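Local coordinates for invasion-associated protein B (Bartonella henselae, PDB 3DTD) that is of unknown biochemical function but, as a member of the invasion-associated locus B family, is probably linked to host-cell invasion by the bacterium, at residues K42-M47 against S63-A68. Sequence-based numbering, arbitrary orientation.
Sequences KKVCFM and SVVLNA
The open end of an antiparallel beta hairpin, formed by strands 42-52 and 58-66, brings Met47 against Val64 and illustrates how two paired strands can part while water keeps them joined. Met47 and Val64 form a hydrogen-bonded pair. Met47 N donates to Val64 O at 2.7 Å in a nearly straight bond. Val64 N returns the bond to Met47 O at 2.8 Å, more bent at 136° at the hydrogen. Both donors lie in the plane of the carbonyl they address. A CA-H...O contact flanks each bond, from Phe46 to Val64 O and from Ser63 to Met47 O. The axes of segments 42-47 and 63-66 make an angle of 134°, well short of antiparallel, and the backbones separate beyond the pair. Where the next direct backbone bond would be expected, a water bridges the gap, giving a hydrogen to Cys45 O and accepting one from Leu66 N, each at 2.8 Å.

On one face Met47 and Val64 run side by side, Met47 CB 3.9 Å from Val64 CG1; Met47 SD also stays beside that methyl, at 4.0 Å. Helix 155-168 covers Met47 through Phe155, whereas Val64 packs on Ile115 and Phe117. The other face carries Phe46, Ser63 and Val65. Val65 CG1 reaches Phe46 CB at 3.8 Å and, more loosely, Val44 CG1. With chi1 at 58°, the Phe46 ring leads away from the neighbouring strand, leaving CD1 3.5 Å from Ser63 OG in an oblique approach. Strand 32-39 flanks the hairpin, tied to it by the Cys36-Cys45 disulfide, and strand 72-78 borders the other side: the arrangement is that of the open end of a beta hairpin within an antiparallel meander.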
loop_
_atom_site.group_PDB
_atom_site.type_symbol
_atom_site.label_atom_id
_atom_site.label_comp_id
_atom_site.label_asym_id
_atom_site.label_seq_id
_atom_site.Cartn_x
_atom_site.Cartn_y
_atom_site.Cartn_z
ATOM N N LYS C 42 -19.559 30.523 25.200
ATOM C CA LYS C 42 -19.087 30.219 26.550
ATOM C C LYS C 42 -18.074 29.082 26.583
ATOM O O LYS C 42 -18.222 28.080 25.876
ATOM C CB LYS C 42 -20.268 29.911 27.482
ATOM C CG LYS C 42 -21.291 31.051 27.662
ATOM C CD LYS C 42 -20.770 32.198 28.538
ATOM C CE LYS C 42 -20.388 33.428 27.713
ATOM N NZ LYS C 42 -19.681 34.463 28.521
ATOM N N LYS C 43 -17.043 29.256 27.410
ATOM C CA LYS C 43 -16.031 28.227 27.639
ATOM C C LYS C 43 -16.639 27.091 28.453
ATOM O O LYS C 43 -17.093 27.294 29.580
ATOM C CB LYS C 43 -14.806 28.818 28.345
ATOM C CG LYS C 43 -13.614 27.869 28.456
ATOM C CD LYS C 43 -12.298 28.628 28.349
ATOM C CE LYS C 43 -11.099 27.738 28.643
ATOM N NZ LYS C 43 -10.834 27.624 30.105
ATOM N N VAL C 44 -16.672 25.907 27.848
ATOM C CA VAL C 44 -17.239 24.713 28.465
ATOM C C VAL C 44 -16.126 23.694 28.713
ATOM O O VAL C 44 -15.398 23.307 27.798
ATOM C CB VAL C 44 -18.382 24.099 27.600
ATOM C CG1 VAL C 44 -18.886 22.783 28.197
ATOM C CG2 VAL C 44 -19.541 25.081 27.457
ATOM N N CYS C 45 -16.000 23.272 29.962
ATOM C CA CYS C 45 -14.986 22.305 30.343
ATOM C C CYS C 45 -15.627 20.993 30.747
ATOM O O CYS C 45 -16.596 20.968 31.500
ATOM C CB CYS C 45 -14.122 22.858 31.474
ATOM S SG CYS C 45 -13.205 24.339 31.014
ATOM N N PHE C 46 -15.087 19.899 30.228
ATOM C CA PHE C 46 -15.606 18.581 30.561
ATOM C C PHE C 46 -14.570 17.641 31.172
ATOM O O PHE C 46 -13.368 17.769 30.950
ATOM C CB PHE C 46 -16.364 17.933 29.385
ATOM C CG PHE C 46 -15.549 17.763 28.130
ATOM C CD1 PHE C 46 -14.938 16.544 27.845
ATOM C CD2 PHE C 46 -15.426 18.805 27.209
ATOM C CE1 PHE C 46 -14.192 16.371 26.676
ATOM C CE2 PHE C 46 -14.678 18.646 26.041
ATOM C CZ PHE C 46 -14.062 17.422 25.772
ATOM N N MET C 47 -15.088 16.695 31.943
ATOM C CA MET C 47 -14.332 15.771 32.762
ATOM C C MET C 47 -14.569 14.397 32.167
ATOM O O MET C 47 -15.716 13.975 32.048
ATOM C CB MET C 47 -14.955 15.817 34.145
ATOM C CG MET C 47 -14.078 15.534 35.301
ATOM S SD MET C 47 -15.071 15.689 36.805
ATOM C CE MET C 47 -14.503 14.195 37.578
ATOM N N SER C 63 -18.219 10.932 30.202
ATOM C CA SER C 63 -17.927 12.353 30.030
ATOM C C SER C 63 -18.924 13.173 30.838
ATOM O O SER C 63 -20.125 12.908 30.800
ATOM C CB SER C 63 -17.971 12.745 28.551
ATOM O OG SER C 63 -17.288 13.969 28.326
ATOM N N VAL C 64 -18.419 14.170 31.563
ATOM C CA VAL C 64 -19.189 14.847 32.605
ATOM C C VAL C 64 -18.902 16.359 32.662
ATOM O O VAL C 64 -17.757 16.785 32.512
ATOM C CB VAL C 64 -18.986 14.112 33.978
ATOM C CG1 VAL C 64 -18.660 15.056 35.126
ATOM C CG2 VAL C 64 -20.179 13.219 34.291
ATOM N N VAL C 65 -19.961 17.155 32.826
ATOM C CA VAL C 65 -19.846 18.604 33.021
ATOM C C VAL C 65 -20.451 19.045 34.351
ATOM O O VAL C 65 -21.312 18.363 34.911
ATOM C CB VAL C 65 -20.493 19.435 31.864
ATOM C CG1 VAL C 65 -19.725 19.255 30.571
ATOM C CG2 VAL C 65 -21.974 19.089 31.674
ATOM N N LEU C 66 -19.979 20.186 34.847
ATOM C CA LEU C 66 -20.526 20.824 36.034
ATOM C C LEU C 66 -21.454 21.954 35.589
ATOM O O LEU C 66 -21.007 22.946 34.997
ATOM C CB LEU C 66 -19.395 21.396 36.894
ATOM C CG LEU C 66 -19.480 21.602 38.415
ATOM C CD1 LEU C 66 -18.808 22.917 38.746
ATOM C CD2 LEU C 66 -20.881 21.536 39.036
ATOM N N ASN C 67 -22.743 21.801 35.873
ATOM C CA ASN C 67 -23.734 22.803 35.488
ATOM C C ASN C 67 -23.757 23.991 36.441
ATOM O O ASN C 67 -23.275 23.897 37.579
ATOM C CB ASN C 67 -25.126 22.178 35.367
ATOM C CG ASN C 67 -25.179 21.076 34.331
ATOM O OD1 ASN C 67 -25.100 21.333 33.130
ATOM N ND2 ASN C 67 -25.309 19.837 34.792
ATOM N N ALA C 68 -24.334 25.096 35.962
ATOM C CA ALA C 68 -24.374 26.381 36.671
ATOM C C ALA C 68 -25.001 26.329 38.069
ATOM O O ALA C 68 -24.638 27.120 38.941
ATOM C CB ALA C 68 -25.079 27.429 35.810
HETATM O O HOH W 1 -17.887 21.825 33.820
#